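Local coordinates for type 3 secretion system translocon protein SctE (Shigella flexneri, PDB 3U0C) that inserts together with IpaC into host-cell membranes, forming the pore through which type III secretion effectors pass into the cytosol, at residues Ser180-Ser183 / Lys184-Lys188. Sequence-based numbering, arbitrary orientation.
Sequences SIHS and KLTDK
Thr186 meets His182 one helical turn earlier, and its hydroxyl doubles the backbone bond there. CB of Thr186 lies 3.4 Å from Ser183 O; beyond it, OG1 stands anti to the carbonyl carbon and beside the backbone N (chi1 -59°), which lets OG1 donate a hydrogen bond to His182 O at 3.2 Å. Thr186 N donates to His182 O, 3.1 Å away, from the opposite face of the carbonyl plane, with an N-H...O angle of 165°. Two donors of one residue therefore grip His182 O. The imidazole lies obliquely beyond, CD2 of His182 being 4.0 Å from Thr186 OG1, a van der Waals approach.

On another side of the helix, the extended Lys184 chain passes Ser180 with CG and CE, and its end then leads away from the preceding turn. Its CG passes 3.6 Å from Ser180 O, which already accepts from Lys184 N, and CE comes within 4.1 Å of Ser180 OG. Ile181 and Leu185 form a loose apolar pair, CG2 of Ile181 to CD1 of Leu185 at 4.4 Å; Ile181 also touches Gln115 of helix 71-141. Asp187 directs OD2 to Gln191, with a long salt bridge to Lys188.

The chemistry is thus mainly that of regular i to i+4 bonding within helix 150-197, which pairs with helix 71-141 in the N-terminal coiled-coil domain, supplemented by a threonine hydroxyl that finds its acceptor inside its own helix.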
loop_
_atom_site.group_PDB
_atom_site.type_symbol
_atom_site.label_atom_id
_atom_site.label_comp_id
_atom_site.label_asym_id
_atom_site.label_seq_id
_atom_site.Cartn_x
_atom_site.Cartn_y
_atom_site.Cartn_z
ATOM N N SER A 180 -8.278 -0.393 -4.909
ATOM C CA SER A 180 -7.933 -1.425 -3.951
ATOM C C SER A 180 -6.526 -1.197 -3.389
ATOM O O SER A 180 -6.302 -1.263 -2.176
ATOM C CB SER A 180 -8.014 -2.793 -4.627
ATOM O OG SER A 180 -7.576 -3.828 -3.765
ATOM N N ILE A 181 -5.581 -0.949 -4.287
ATOM C CA ILE A 181 -4.213 -0.625 -3.914
ATOM C C ILE A 181 -4.178 0.605 -3.020
ATOM O O ILE A 181 -3.508 0.606 -1.994
ATOM C CB ILE A 181 -3.339 -0.375 -5.158
ATOM C CG1 ILE A 181 -3.195 -1.648 -5.986
ATOM C CG2 ILE A 181 -1.970 0.129 -4.775
ATOM C CD1 ILE A 181 -2.613 -1.384 -7.357
ATOM N N HIS A 182 -4.901 1.644 -3.424
ATOM C CA HIS A 182 -5.024 2.860 -2.635
ATOM C C HIS A 182 -5.552 2.538 -1.251
ATOM O O HIS A 182 -5.150 3.163 -0.279
ATOM C CB HIS A 182 -5.968 3.855 -3.304
ATOM C CG HIS A 182 -6.074 5.165 -2.589
ATOM N ND1 HIS A 182 -5.336 6.277 -2.966
ATOM C CD2 HIS A 182 -6.814 5.553 -1.528
ATOM C CE1 HIS A 182 -5.635 7.285 -2.166
ATOM N NE2 HIS A 182 -6.524 6.874 -1.284
ATOM N N SER A 183 -6.458 1.573 -1.166
ATOM C CA SER A 183 -7.005 1.176 0.116
ATOM C C SER A 183 -5.937 0.465 0.957
ATOM O O SER A 183 -5.843 0.667 2.164
ATOM C CB SER A 183 -8.215 0.270 -0.080
ATOM O OG SER A 183 -8.823 -0.016 1.170
ATOM N N LYS A 184 -5.144 -0.374 0.304
ATOM C CA LYS A 184 -4.053 -1.056 0.954
ATOM C C LYS A 184 -3.016 -0.057 1.483
ATOM O O LYS A 184 -2.441 -0.274 2.540
ATOM C CB LYS A 184 -3.403 -2.086 0.028
ATOM C CG LYS A 184 -4.190 -3.391 -0.106
ATOM C CD LYS A 184 -3.488 -4.407 -0.993
ATOM C CE LYS A 184 -4.478 -5.433 -1.561
ATOM N NZ LYS A 184 -3.784 -6.614 -2.165
ATOM N N LEU A 185 -2.784 1.036 0.751
ATOM C CA LEU A 185 -1.856 2.060 1.225
ATOM C C LEU A 185 -2.413 2.707 2.478
ATOM O O LEU A 185 -1.681 2.927 3.445
ATOM C CB LEU A 185 -1.553 3.117 0.158
ATOM C CG LEU A 185 -0.516 2.677 -0.881
ATOM C CD1 LEU A 185 -0.651 3.450 -2.189
ATOM C CD2 LEU A 185 0.887 2.772 -0.330
ATOM N N THR A 186 -3.706 3.005 2.453
ATOM C CA THR A 186 -4.381 3.496 3.635
ATOM C C THR A 186 -4.245 2.518 4.806
ATOM O O THR A 186 -3.986 2.944 5.934
ATOM C CB THR A 186 -5.858 3.845 3.363
ATOM O OG1 THR A 186 -5.921 4.839 2.340
ATOM C CG2 THR A 186 -6.509 4.424 4.606
ATOM N N ASP A 187 -4.381 1.218 4.549
ATOM C CA ASP A 187 -4.141 0.255 5.620
ATOM C C ASP A 187 -2.740 0.395 6.201
ATOM O O ASP A 187 -2.536 0.164 7.394
ATOM C CB ASP A 187 -4.315 -1.199 5.182
ATOM C CG ASP A 187 -3.955 -2.180 6.305
ATOM O OD1 ASP A 187 -4.788 -2.344 7.220
ATOM O OD2 ASP A 187 -2.840 -2.750 6.295
ATOM N N LYS A 188 -1.770 0.732 5.359
ATOM C CA LYS A 188 -0.402 0.860 5.840
ATOM C C LYS A 188 -0.274 2.062 6.762
ATOM O O LYS A 188 0.508 2.041 7.714
ATOM C CB LYS A 188 0.603 0.916 4.693
ATOM C CG LYS A 188 0.649 -0.371 3.872
ATOM C CD LYS A 188 0.729 -1.600 4.768
ATOM C CE LYS A 188 0.643 -2.888 3.980
ATOM N NZ LYS A 188 -0.691 -3.039 3.297
#